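Local coordinates for protein L-threonine dehydrogenase (Flavobacterium frigidimaris, PDB 2YY7) that probably oxidises L-threonine at its 3-hydroxyl, using bound NAD as cofactor, within an epimerase-like Rossmann fold, at residues D164-R169 with M227-E232; T185-D190 with C203-E208; E232-H237 with E290-K295; T248-A253 with I265-D270. All coordinates share one frame; numbering follows the deposited sequence.

Interaction 1 of 4, residues D164-R169 with M227-E232; sequences DVRSIR and MKAPVE
Arg166 reaches from a strand to the end of a helix and there donates from NH1 to Ala229 O, over 2.7 Å and at a nearly straight 162°. The acceptor lies close to the guanidinium plane, at its edge, although the donor stands somewhat out of the carbonyl plane of Ala229. A water extends the grip, accepting from Arg166 NH2 and donating to that same carbonyl oxygen. The opposite charge comes from the arginine's own strand: NE meets Asp164 OD1 at 2.9 Å, and NH2 meets OD2, a side-on, two-nitrogen salt bridge. The chi1 of Asp164, -172°, swings its carboxylate alongside the NE edge of the arginine. The bond from Arg166 to Ala229 O joins strand 164-174 of the Rossmann sheet to the C-terminal end of helix 216-228, where Ala229 is the first residue to leave helical geometry; NH1 also bonds Ile226 O, and these two carbonyls would probably favour its charge. Were Arg166 replaced by a leucine, Asp164 would probably lose its charge partner and Ala229 O its direct donor. Met227 packs against the aliphatic part of the arginine, its bent chain carrying SD to 4.0 Å from Arg166 CD. On the more exposed flank, Val231 lies beside the guanidinium, its CB 3.9 Å from Arg166 NH2, while its CG2 approaches Asp164 OD2 at 4.1 Å.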
loop_
_atom_site.group_PDB
_atom_site.type_symbol
_atom_site.label_atom_id
_atom_site.label_comp_id
_atom_site.label_asym_id
_atom_site.label_seq_id
_atom_site.Cartn_x
_atom_site.Cartn_y
_atom_site.Cartn_z
ATOM N N ASP A 164 2.480 -20.198 -0.481
ATOM C CA ASP A 164 3.530 -20.187 0.533
ATOM C C ASP A 164 4.552 -19.120 0.144
ATOM O O ASP A 164 5.503 -19.402 -0.586
ATOM C CB ASP A 164 4.229 -21.548 0.608
ATOM C CG ASP A 164 5.199 -21.651 1.783
ATOM O OD1 ASP A 164 5.482 -20.629 2.445
ATOM O OD2 ASP A 164 5.689 -22.767 2.043
ATOM N N VAL A 165 4.342 -17.895 0.614
ATOM C CA VAL A 165 5.261 -16.797 0.324
ATOM C C VAL A 165 5.807 -16.262 1.642
ATOM O O VAL A 165 5.049 -15.927 2.553
ATOM C CB VAL A 165 4.564 -15.658 -0.467
ATOM C CG1 VAL A 165 3.288 -15.223 0.244
ATOM C CG2 VAL A 165 5.520 -14.482 -0.633
ATOM N N ARG A 166 7.129 -16.194 1.735
ATOM C CA ARG A 166 7.791 -15.739 2.947
ATOM C C ARG A 166 8.589 -14.477 2.679
ATOM O O ARG A 166 9.193 -14.328 1.615
ATOM C CB ARG A 166 8.688 -16.861 3.463
ATOM C CG ARG A 166 7.955 -18.200 3.453
ATOM C CD ARG A 166 8.750 -19.354 4.036
ATOM N NE ARG A 166 7.981 -20.590 3.920
ATOM C CZ ARG A 166 8.316 -21.750 4.475
ATOM N NH1 ARG A 166 9.421 -21.851 5.197
ATOM N NH2 ARG A 166 7.539 -22.813 4.301
ATOM N N SER A 167 8.599 -13.571 3.653
ATOM C CA SER A 167 9.294 -12.301 3.497
ATOM C C SER A 167 9.905 -11.743 4.776
ATOM O O SER A 167 9.471 -12.059 5.883
ATOM C CB SER A 167 8.322 -11.261 2.931
ATOM O OG SER A 167 8.965 -10.013 2.719
ATOM N N ILE A 168 10.929 -10.914 4.601
ATOM C CA ILE A 168 11.578 -10.239 5.711
ATOM C C ILE A 168 11.901 -8.804 5.292
ATOM O O ILE A 168 12.226 -8.531 4.131
ATOM C CB ILE A 168 12.882 -10.958 6.181
ATOM C CG1 ILE A 168 13.833 -11.174 5.011
ATOM C CG2 ILE A 168 12.538 -12.300 6.824
ATOM C CD1 ILE A 168 15.044 -12.021 5.386
ATOM N N ARG A 169 11.776 -7.886 6.238
ATOM C CA ARG A 169 12.058 -6.484 5.984
ATOM C C ARG A 169 13.537 -6.231 6.283
ATOM O O ARG A 169 13.890 -5.801 7.381
ATOM C CB ARG A 169 11.160 -5.608 6.874
ATOM C CG ARG A 169 9.657 -5.745 6.584
ATOM C CD ARG A 169 8.809 -5.159 7.727
ATOM N NE ARG A 169 7.370 -5.242 7.465
ATOM C CZ ARG A 169 6.434 -5.250 8.412
ATOM N NH1 ARG A 169 6.777 -5.179 9.695
ATOM N NH2 ARG A 169 5.153 -5.347 8.083
ATOM N N MET A 227 13.154 -19.660 4.835
ATOM C CA MET A 227 12.686 -20.480 3.719
ATOM C C MET A 227 12.743 -21.983 3.997
ATOM O O MET A 227 11.886 -22.732 3.528
ATOM C CB MET A 227 13.489 -20.154 2.456
ATOM C CG MET A 227 13.053 -18.863 1.772
ATOM S SD MET A 227 11.387 -18.983 1.048
ATOM C CE MET A 227 11.777 -19.562 -0.574
ATOM N N LYS A 228 13.745 -22.433 4.752
ATOM C CA LYS A 228 13.853 -23.863 5.053
ATOM C C LYS A 228 13.005 -24.277 6.256
ATOM O O LYS A 228 12.791 -25.464 6.492
ATOM C CB LYS A 228 15.308 -24.260 5.314
ATOM C CG LYS A 228 15.884 -23.690 6.596
ATOM C CD LYS A 228 17.147 -24.432 7.028
ATOM C CE LYS A 228 18.241 -24.361 5.975
ATOM N NZ LYS A 228 19.494 -25.020 6.450
ATOM N N ALA A 229 12.520 -23.301 7.015
ATOM C CA ALA A 229 11.708 -23.597 8.189
ATOM C C ALA A 229 10.375 -24.245 7.828
ATOM O O ALA A 229 9.830 -24.015 6.745
ATOM C CB ALA A 229 11.460 -22.323 8.984
ATOM N N PRO A 230 9.840 -25.088 8.724
ATOM C CA PRO A 230 8.557 -25.736 8.448
ATOM C C PRO A 230 7.469 -24.669 8.290
ATOM O O PRO A 230 7.484 -23.645 8.976
ATOM C CB PRO A 230 8.348 -26.638 9.669
ATOM C CG PRO A 230 9.161 -25.982 10.745
ATOM C CD PRO A 230 10.403 -25.557 10.003
ATOM N N VAL A 231 6.536 -24.912 7.379
ATOM C CA VAL A 231 5.471 -23.958 7.102
ATOM C C VAL A 231 4.683 -23.487 8.322
ATOM O O VAL A 231 4.306 -22.315 8.397
ATOM C CB VAL A 231 4.477 -24.524 6.055
ATOM C CG1 VAL A 231 3.652 -25.653 6.663
ATOM C CG2 VAL A 231 3.579 -23.412 5.540
ATOM N N GLU A 232 4.437 -24.379 9.279
ATOM C CA GLU A 232 3.672 -23.999 10.464
ATOM C C GLU A 232 4.386 -22.993 11.365
ATOM O O GLU A 232 3.781 -22.447 12.286
ATOM C CB GLU A 232 3.280 -25.233 11.288
ATOM C CG GLU A 232 4.442 -26.001 11.888
ATOM C CD GLU A 232 4.995 -27.068 10.959
ATOM O OE1 GLU A 232 5.952 -27.759 11.368
ATOM O OE2 GLU A 232 4.478 -27.222 9.828
HETATM O O HOH W 1 8.853 -25.577 4.470
#

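Interaction 2 of 4, residues T185-D190 with C203-E208; sequences TDYAVD and CFLSSE
Tyr187, in the first turn of helix 187-197, is clasped by three consecutive residues of the chain leaving strand 200-203, and each meets a different part of it. Phe204 takes the root of the side chain. Tyr187 CB sits over one face of the phenylalanine ring, 4.0 Å from the centroid and 26° off its normal, a CH-pi contact displaced toward the ring's rim. The same ring presses close to the start of the helix, with Phe204 CZ 3.4 Å from Tyr187 N. Phe204 CG lies between its backbone N and carbonyl carbon (chi1 64°), which turns the ring toward the first turn of the helix. Cys203 and Leu205 both approach the tyrosine ring obliquely, from the same side. Cys203 SG comes to 3.5 Å from Tyr187 CD2, in a sulfur-aromatic contact, whereas Leu205 CD2 touches Tyr187 CD1 at 3.9 Å and the two side chains cross at about a right angle.

Away from this buried clasp the fit slackens. At the edge of the Phe204 ring, near its plane, the partly exposed Asp190 brings OD1 no closer than 4.3 Å to Phe204 CE2, and Arg272 adds a cation-pi contact to the same ring. Beyond Leu205 the chain turns toward the surface, where Ser207 OG donates to Glu208 OE2. Helix 187-197 is thus followed by strand 200-203, whose ensuing loop folds back on the helix's first turn, probably as part of the smaller lobe, which in epimerase-like short-chain dehydrogenases contributes to substrate binding.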
loop_
_atom_site.group_PDB
_atom_site.type_symbol
_atom_site.label_atom_id
_atom_site.label_comp_id
_atom_site.label_asym_id
_atom_site.label_seq_id
_atom_site.Cartn_x
_atom_site.Cartn_y
_atom_site.Cartn_z
ATOM N N THR A 185 21.040 3.381 2.547
ATOM C CA THR A 185 22.029 2.940 3.523
ATOM C C THR A 185 23.373 2.582 2.889
ATOM O O THR A 185 24.288 2.125 3.575
ATOM C CB THR A 185 21.500 1.710 4.292
ATOM O OG1 THR A 185 21.070 0.709 3.359
ATOM C CG2 THR A 185 20.320 2.096 5.171
ATOM N N ASP A 186 23.497 2.800 1.584
ATOM C CA ASP A 186 24.721 2.462 0.865
ATOM C C ASP A 186 26.004 3.106 1.398
ATOM O O ASP A 186 27.100 2.622 1.111
ATOM C CB ASP A 186 24.556 2.791 -0.622
ATOM C CG ASP A 186 23.513 1.914 -1.307
ATOM O OD1 ASP A 186 22.815 1.138 -0.615
ATOM O OD2 ASP A 186 23.392 2.002 -2.543
ATOM N N TYR A 187 25.882 4.177 2.177
ATOM C CA TYR A 187 27.074 4.834 2.712
ATOM C C TYR A 187 27.868 3.886 3.611
ATOM O O TYR A 187 29.086 4.015 3.726
ATOM C CB TYR A 187 26.711 6.092 3.514
ATOM C CG TYR A 187 26.496 5.834 4.990
ATOM C CD1 TYR A 187 25.237 5.503 5.488
ATOM C CD2 TYR A 187 27.570 5.869 5.885
ATOM C CE1 TYR A 187 25.051 5.212 6.846
ATOM C CE2 TYR A 187 27.395 5.572 7.240
ATOM C CZ TYR A 187 26.133 5.246 7.710
ATOM O OH TYR A 187 25.960 4.936 9.043
ATOM N N ALA A 188 27.174 2.943 4.251
ATOM C CA ALA A 188 27.816 1.990 5.157
ATOM C C ALA A 188 28.715 0.997 4.419
ATOM O O ALA A 188 29.464 0.243 5.041
ATOM C CB ALA A 188 26.761 1.245 5.973
ATOM N N VAL A 189 28.609 0.984 3.094
ATOM C CA VAL A 189 29.439 0.126 2.263
ATOM C C VAL A 189 30.532 1.017 1.673
ATOM O O VAL A 189 31.721 0.722 1.787
ATOM C CB VAL A 189 28.622 -0.520 1.120
ATOM C CG1 VAL A 189 29.548 -1.295 0.177
ATOM C CG2 VAL A 189 27.571 -1.452 1.708
ATOM N N ASP A 190 30.115 2.122 1.065
ATOM C CA ASP A 190 31.045 3.067 0.451
ATOM C C ASP A 190 32.156 3.511 1.405
ATOM O O ASP A 190 33.323 3.597 1.019
ATOM C CB ASP A 190 30.281 4.297 -0.040
ATOM C CG ASP A 190 29.390 3.997 -1.229
ATOM O OD1 ASP A 190 28.591 4.882 -1.602
ATOM O OD2 ASP A 190 29.490 2.886 -1.790
ATOM N N CYS A 203 30.578 11.468 3.416
ATOM C CA CYS A 203 29.301 10.803 3.671
ATOM C C CYS A 203 28.074 11.578 3.179
ATOM O O CYS A 203 27.982 12.789 3.380
ATOM C CB CYS A 203 29.185 10.557 5.176
ATOM S SG CYS A 203 27.920 9.387 5.679
ATOM N N PHE A 204 27.123 10.884 2.551
ATOM C CA PHE A 204 25.925 11.551 2.054
ATOM C C PHE A 204 24.767 11.617 3.057
ATOM O O PHE A 204 23.635 11.943 2.693
ATOM C CB PHE A 204 25.463 10.923 0.727
ATOM C CG PHE A 204 25.042 9.481 0.827
ATOM C CD1 PHE A 204 23.828 9.132 1.409
ATOM C CD2 PHE A 204 25.840 8.473 0.284
ATOM C CE1 PHE A 204 23.408 7.801 1.443
ATOM C CE2 PHE A 204 25.430 7.139 0.314
ATOM C CZ PHE A 204 24.213 6.802 0.892
ATOM N N LEU A 205 25.070 11.318 4.316
ATOM C CA LEU A 205 24.103 11.371 5.412
ATOM C C LEU A 205 24.799 12.078 6.583
ATOM O O LEU A 205 26.009 11.929 6.754
ATOM C CB LEU A 205 23.693 9.957 5.830
ATOM C CG LEU A 205 22.266 9.476 5.537
ATOM C CD1 LEU A 205 21.808 9.893 4.145
ATOM C CD2 LEU A 205 22.228 7.966 5.697
ATOM N N SER A 206 24.046 12.843 7.375
ATOM C CA SER A 206 24.619 13.560 8.516
ATOM C C SER A 206 25.115 12.587 9.589
ATOM O O SER A 206 24.583 11.484 9.740
ATOM C CB SER A 206 23.602 14.549 9.103
ATOM O OG SER A 206 22.373 13.919 9.403
ATOM N N SER A 207 26.125 13.024 10.342
ATOM C CA SER A 207 26.789 12.210 11.359
ATOM C C SER A 207 25.982 11.411 12.376
ATOM O O SER A 207 26.387 10.307 12.737
ATOM C CB SER A 207 27.825 13.062 12.112
ATOM O OG SER A 207 27.221 13.908 13.072
ATOM N N GLU A 208 24.857 11.942 12.848
ATOM C CA GLU A 208 24.071 11.225 13.848
ATOM C C GLU A 208 22.819 10.527 13.309
ATOM O O GLU A 208 21.881 10.265 14.061
ATOM C CB GLU A 208 23.670 12.177 14.981
ATOM C CG GLU A 208 24.832 12.961 15.590
ATOM C CD GLU A 208 26.021 12.083 15.945
ATOM O OE1 GLU A 208 25.850 11.133 16.737
ATOM O OE2 GLU A 208 27.132 12.347 15.427
#

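Interaction 3 of 4, residues E232-H237 with E290-K295; sequences EKIKIH and EDWDWK
Asp291 lies against Lys235 and the backbone of Lys233, joining helix 286-292 to the loop that in this epimerase-like short-chain dehydrogenase fold leads from helix 216-228 into strand 240-241. Much of the contact is carbon against oxygen. Asp291 CB lies 3.4 Å from Lys233 O, and its carboxylate lies obliquely across the aliphatic stem of Lys235, with OD2 3.6 Å from Lys235 CB and OD1 equally close to CD. The ammonium group at the end of that stem turns away: a bend at chi4 (-56°) leaves Lys235 NZ 5.5 Å from Asp291 OD1, too far for a salt bridge, and directs it instead to a weak bond with Glu232 O. Lys233 runs extended past the end of the helix, its CB 3.5 Å from Asp291 O, and ends near the opposite charge of Asp293 without pairing closely.

What fixes the carboxylate is a second-shell group, the hydroxyl of Tyr240, which is hydrogen-bonded to Asp291 OD2 and also to the backbone nitrogens of Lys235 and Ile236. Without the carboxylate of Asp291, as with an alanine here, the Tyr240 hydroxyl is likely to lose one of its mates and the stem of Lys235 its cover. Further in, Trp292 is held edge-to-face by Tyr240 and rests on Ile226 and Ile168, while Asp293 takes a positive phi as the chain leaves the helix. From the loop, Ile234 contributes to this buried layer, its CD1 coming to 4.4 Å from Trp292 CD1.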
loop_
_atom_site.group_PDB
_atom_site.type_symbol
_atom_site.label_atom_id
_atom_site.label_comp_id
_atom_site.label_asym_id
_atom_site.label_seq_id
_atom_site.Cartn_x
_atom_site.Cartn_y
_atom_site.Cartn_z
ATOM N N GLU A 232 4.437 -24.379 9.279
ATOM C CA GLU A 232 3.672 -23.999 10.464
ATOM C C GLU A 232 4.386 -22.993 11.365
ATOM O O GLU A 232 3.781 -22.447 12.286
ATOM C CB GLU A 232 3.280 -25.233 11.288
ATOM C CG GLU A 232 4.442 -26.001 11.888
ATOM C CD GLU A 232 4.995 -27.068 10.959
ATOM O OE1 GLU A 232 5.952 -27.759 11.368
ATOM O OE2 GLU A 232 4.478 -27.222 9.828
ATOM N N LYS A 233 5.667 -22.746 11.105
ATOM C CA LYS A 233 6.424 -21.792 11.908
ATOM C C LYS A 233 6.348 -20.383 11.340
ATOM O O LYS A 233 6.705 -19.421 12.015
ATOM C CB LYS A 233 7.890 -22.218 12.025
ATOM C CG LYS A 233 8.127 -23.306 13.065
ATOM C CD LYS A 233 9.610 -23.576 13.243
ATOM C CE LYS A 233 9.860 -24.652 14.286
ATOM N NZ LYS A 233 11.316 -24.971 14.396
ATOM N N ILE A 234 5.890 -20.269 10.097
ATOM C CA ILE A 234 5.749 -18.968 9.451
ATOM C C ILE A 234 4.366 -18.455 9.836
ATOM O O ILE A 234 3.367 -18.829 9.231
ATOM C CB ILE A 234 5.845 -19.098 7.914
ATOM C CG1 ILE A 234 7.152 -19.803 7.533
ATOM C CG2 ILE A 234 5.763 -17.719 7.262
ATOM C CD1 ILE A 234 8.412 -19.116 8.043
ATOM N N LYS A 235 4.312 -17.600 10.851
ATOM C CA LYS A 235 3.043 -17.080 11.335
ATOM C C LYS A 235 2.640 -15.720 10.769
ATOM O O LYS A 235 1.473 -15.335 10.845
ATOM C CB LYS A 235 3.069 -17.030 12.863
ATOM C CG LYS A 235 3.370 -18.393 13.495
ATOM C CD LYS A 235 3.285 -18.346 15.008
ATOM C CE LYS A 235 3.673 -19.686 15.619
ATOM N NZ LYS A 235 2.840 -20.804 15.093
ATOM N N ILE A 236 3.601 -14.994 10.213
ATOM C CA ILE A 236 3.321 -13.692 9.625
ATOM C C ILE A 236 3.474 -13.857 8.115
ATOM O O ILE A 236 4.517 -14.304 7.627
ATOM C CB ILE A 236 4.291 -12.618 10.160
ATOM C CG1 ILE A 236 4.164 -12.535 11.688
ATOM C CG2 ILE A 236 3.975 -11.262 9.528
ATOM C CD1 ILE A 236 5.064 -11.502 12.343
ATOM N N HIS A 237 2.432 -13.494 7.375
ATOM C CA HIS A 237 2.446 -13.668 5.933
ATOM C C HIS A 237 2.586 -12.396 5.101
ATOM O O HIS A 237 2.438 -12.416 3.875
ATOM C CB HIS A 237 1.213 -14.484 5.558
ATOM C CG HIS A 237 1.100 -15.752 6.349
ATOM N ND1 HIS A 237 1.959 -16.816 6.172
ATOM C CD2 HIS A 237 0.297 -16.089 7.387
ATOM C CE1 HIS A 237 1.692 -17.752 7.065
ATOM N NE2 HIS A 237 0.688 -17.336 7.816
ATOM N N GLU A 290 11.193 -15.477 17.680
ATOM C CA GLU A 290 10.278 -16.402 18.343
ATOM C C GLU A 290 9.673 -17.442 17.395
ATOM O O GLU A 290 9.629 -18.630 17.720
ATOM C CB GLU A 290 9.159 -15.609 19.034
ATOM C CG GLU A 290 7.988 -16.443 19.533
ATOM C CD GLU A 290 6.896 -15.593 20.170
ATOM O OE1 GLU A 290 5.831 -16.147 20.519
ATOM O OE2 GLU A 290 7.102 -14.369 20.323
ATOM N N ASP A 291 9.218 -17.001 16.225
ATOM C CA ASP A 291 8.596 -17.908 15.258
ATOM C C ASP A 291 9.524 -18.897 14.561
ATOM O O ASP A 291 9.209 -20.086 14.476
ATOM C CB ASP A 291 7.839 -17.115 14.189
ATOM C CG ASP A 291 6.670 -16.332 14.759
ATOM O OD1 ASP A 291 6.305 -16.564 15.933
ATOM O OD2 ASP A 291 6.110 -15.491 14.023
ATOM N N TRP A 292 10.652 -18.421 14.042
ATOM C CA TRP A 292 11.568 -19.327 13.362
ATOM C C TRP A 292 13.016 -19.277 13.839
ATOM O O TRP A 292 13.935 -19.627 13.099
ATOM C CB TRP A 292 11.501 -19.127 11.837
ATOM C CG TRP A 292 11.492 -17.703 11.371
ATOM C CD1 TRP A 292 10.408 -16.871 11.289
ATOM C CD2 TRP A 292 12.609 -16.957 10.872
ATOM N NE1 TRP A 292 10.782 -15.655 10.762
ATOM C CE2 TRP A 292 12.127 -15.681 10.499
ATOM C CE3 TRP A 292 13.969 -17.244 10.701
ATOM C CZ2 TRP A 292 12.961 -14.691 9.962
ATOM C CZ3 TRP A 292 14.799 -16.261 10.167
ATOM C CH2 TRP A 292 14.289 -15.000 9.804
ATOM N N ASP A 293 13.208 -18.852 15.083
ATOM C CA ASP A 293 14.532 -18.798 15.696
ATOM C C ASP A 293 15.574 -17.904 15.044
ATOM O O ASP A 293 16.748 -18.267 14.982
ATOM C CB ASP A 293 15.107 -20.209 15.807
ATOM C CG ASP A 293 14.370 -21.060 16.816
ATOM O OD1 ASP A 293 14.305 -20.648 17.993
ATOM O OD2 ASP A 293 13.862 -22.137 16.431
ATOM N N TRP A 294 15.163 -16.737 14.560
ATOM C CA TRP A 294 16.124 -15.828 13.957
ATOM C C TRP A 294 17.111 -15.346 15.017
ATOM O O TRP A 294 16.723 -15.057 16.145
ATOM C CB TRP A 294 15.422 -14.609 13.355
ATOM C CG TRP A 294 16.370 -13.467 13.065
ATOM C CD1 TRP A 294 16.265 -12.182 13.512
ATOM C CD2 TRP A 294 17.568 -13.520 12.277
ATOM N NE1 TRP A 294 17.317 -11.430 13.053
ATOM C CE2 TRP A 294 18.135 -12.224 12.293
ATOM C CE3 TRP A 294 18.219 -14.535 11.560
ATOM C CZ2 TRP A 294 19.323 -11.914 11.619
ATOM C CZ3 TRP A 294 19.402 -14.225 10.890
ATOM C CH2 TRP A 294 19.941 -12.924 10.926
ATOM N N LYS A 295 18.383 -15.270 14.640
ATOM C CA LYS A 295 19.443 -14.784 15.516
ATOM C C LYS A 295 20.599 -14.254 14.667
ATOM O O LYS A 295 21.118 -14.963 13.808
ATOM C CB LYS A 295 19.934 -15.895 16.457
ATOM C CG LYS A 295 19.918 -17.321 15.890
ATOM C CD LYS A 295 20.874 -17.526 14.715
ATOM C CE LYS A 295 20.118 -17.634 13.391
ATOM N NZ LYS A 295 21.034 -17.830 12.229
#

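Interaction 4 of 4, residues T248-A253 with I265-D270; sequences TPTEIA and ITYEPD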
loop_
_atom_site.group_PDB
_atom_site.type_symbol
_atom_site.label_atom_id
_atom_site.label_comp_id
_atom_site.label_asym_id
_atom_site.label_seq_id
_atom_site.Cartn_x
_atom_site.Cartn_y
_atom_site.Cartn_z
ATOM N N THR A 248 25.198 4.993 13.885
ATOM C CA THR A 248 25.254 6.254 13.156
ATOM C C THR A 248 26.538 6.271 12.337
ATOM O O THR A 248 27.416 5.428 12.528
ATOM C CB THR A 248 25.327 7.451 14.124
ATOM O OG1 THR A 248 26.500 7.316 14.936
ATOM C CG2 THR A 248 24.098 7.509 15.023
ATOM N N PRO A 249 26.658 7.223 11.400
ATOM C CA PRO A 249 27.880 7.288 10.598
ATOM C C PRO A 249 29.082 7.528 11.517
ATOM O O PRO A 249 30.153 6.956 11.312
ATOM C CB PRO A 249 27.611 8.461 9.665
ATOM C CG PRO A 249 26.130 8.347 9.434
ATOM C CD PRO A 249 25.607 8.084 10.829
ATOM N N THR A 250 28.892 8.365 12.539
ATOM C CA THR A 250 29.967 8.663 13.483
ATOM C C THR A 250 30.479 7.371 14.110
ATOM O O THR A 250 31.691 7.162 14.221
ATOM C CB THR A 250 29.497 9.604 14.623
ATOM O OG1 THR A 250 29.066 10.853 14.072
ATOM C CG2 THR A 250 30.634 9.867 15.605
ATOM N N GLU A 251 29.560 6.496 14.505
ATOM C CA GLU A 251 29.957 5.240 15.132
ATOM C C GLU A 251 30.686 4.283 14.187
ATOM O O GLU A 251 31.701 3.703 14.573
ATOM C CB GLU A 251 28.739 4.540 15.750
ATOM C CG GLU A 251 28.036 5.377 16.820
ATOM C CD GLU A 251 26.745 4.748 17.326
ATOM O OE1 GLU A 251 25.885 4.384 16.495
ATOM O OE2 GLU A 251 26.582 4.628 18.558
ATOM N N ILE A 252 30.192 4.104 12.961
ATOM C CA ILE A 252 30.876 3.185 12.054
ATOM C C ILE A 252 32.223 3.754 11.615
ATOM O O ILE A 252 33.177 3.009 11.406
ATOM C CB ILE A 252 30.018 2.819 10.805
ATOM C CG1 ILE A 252 30.817 1.867 9.909
ATOM C CG2 ILE A 252 29.622 4.069 10.033
ATOM C CD1 ILE A 252 29.997 1.178 8.837
ATOM N N ALA A 253 32.303 5.076 11.494
ATOM C CA ALA A 253 33.552 5.725 11.107
ATOM C C ALA A 253 34.568 5.543 12.239
ATOM O O ALA A 253 35.753 5.340 11.991
ATOM C CB ALA A 253 33.314 7.215 10.836
ATOM N N ILE A 265 36.564 11.654 8.104
ATOM C CA ILE A 265 35.257 11.696 7.470
ATOM C C ILE A 265 34.580 13.056 7.595
ATOM O O ILE A 265 34.613 13.686 8.651
ATOM C CB ILE A 265 34.328 10.617 8.079
ATOM C CG1 ILE A 265 32.977 10.597 7.353
ATOM C CG2 ILE A 265 34.122 10.887 9.565
ATOM C CD1 ILE A 265 32.068 9.457 7.793
ATOM N N THR A 266 33.983 13.508 6.497
ATOM C CA THR A 266 33.258 14.770 6.468
ATOM C C THR A 266 31.832 14.410 6.052
ATOM O O THR A 266 31.609 13.361 5.448
ATOM C CB THR A 266 33.876 15.767 5.466
ATOM O OG1 THR A 266 33.943 15.171 4.165
ATOM C CG2 THR A 266 35.279 16.162 5.916
ATOM N N TYR A 267 30.879 15.277 6.370
ATOM C CA TYR A 267 29.475 15.002 6.080
ATOM C C TYR A 267 28.802 16.000 5.134
ATOM O O TYR A 267 28.706 17.191 5.434
ATOM C CB TYR A 267 28.719 14.932 7.410
ATOM C CG TYR A 267 29.268 13.868 8.347
ATOM C CD1 TYR A 267 28.887 12.533 8.211
ATOM C CD2 TYR A 267 30.211 14.186 9.329
ATOM C CE1 TYR A 267 29.427 11.540 9.023
ATOM C CE2 TYR A 267 30.761 13.195 10.148
ATOM C CZ TYR A 267 30.363 11.874 9.985
ATOM O OH TYR A 267 30.911 10.874 10.763
ATOM N N GLU A 268 28.331 15.501 3.994
ATOM C CA GLU A 268 27.660 16.342 3.006
ATOM C C GLU A 268 26.346 15.694 2.578
ATOM O O GLU A 268 26.233 15.155 1.475
ATOM C CB GLU A 268 28.570 16.553 1.792
ATOM C CG GLU A 268 29.926 17.145 2.157
ATOM C CD GLU A 268 30.793 17.439 0.949
ATOM O OE1 GLU A 268 31.974 17.802 1.149
ATOM O OE2 GLU A 268 30.299 17.315 -0.193
ATOM N N PRO A 269 25.327 15.750 3.450
ATOM C CA PRO A 269 23.996 15.180 3.216
ATOM C C PRO A 269 23.325 15.658 1.933
ATOM O O PRO A 269 23.362 16.844 1.616
ATOM C CB PRO A 269 23.209 15.618 4.452
ATOM C CG PRO A 269 24.261 15.761 5.501
ATOM C CD PRO A 269 25.372 16.440 4.752
ATOM N N ASP A 270 22.719 14.734 1.189
ATOM C CA ASP A 270 22.008 15.108 -0.027
ATOM C C ASP A 270 20.558 14.623 0.064
ATOM O O ASP A 270 20.069 14.373 1.165
ATOM C CB ASP A 270 22.730 14.580 -1.282
ATOM C CG ASP A 270 22.785 13.059 -1.363
ATOM O OD1 ASP A 270 23.545 12.567 -2.225
ATOM O OD2 ASP A 270 22.086 12.359 -0.602
#
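Tyr267 sends its hydroxyl end against the backbone of a helix's first turn: OH lies 3.6 Å from Thr250 CA, although Thr250 OG1 is near, at 3.8 Å. That threonine oxygen is engaged by Glu208 and Ser207 O instead. The tyrosine ring turns its edge to Pro249, whose CB lies near the ring plane and 3.6 Å from Tyr267 CE1. With CG anti to the carbonyl carbon (chi1 -58°), the ring extends from the strand to the helix start. One turn further on, Ala253 CB fits against the two arms of Ile265, 4.0 Å from both CG2 and CD1.

The helix start that receives the tyrosine is closed by a capping box. Glu251 N donates to Thr248 OG1 at 3.2 Å, and Thr248 N returns a bond to Glu251 OE1 at 2.8 Å. Helix 249-253 and strand 265-267 run almost antiparallel, 168° between their directions, with axes 10.3 Å apart, the spacing of a helix laid on a sheet. That sheet is the small parallel pair of strands 200-203 and 264-267; on another flank of the helix, Ile252 packs on helix 187-197, which Pro249 also touches through Tyr187.

Overall arrangement
The four contacts form two clusters. Interactions 1 and 3, both partly buried, share Glu232 and touch, their centres 7 Å apart, around the end of helix 216-228; interactions 2 and 4, with centres 5 Å apart, share the two-stranded sheet 200-203/264-267 on the opposite side of the chain's centre from interaction 1. In interaction 1 a guanidinium held by a salt bridge within its own strand bonds a helix-end carbonyl, whereas interaction 3 sets carboxylate and carbonyl oxygens against aliphatic carbon. Interaction 2 is buried and aromatic; interaction 4, partly buried, is apolar contact with a tyrosine edge at a capped helix start. Probable hydrogen bonds, Glu208 to Thr250 and Cys203 O to Glu268 N, tie these two.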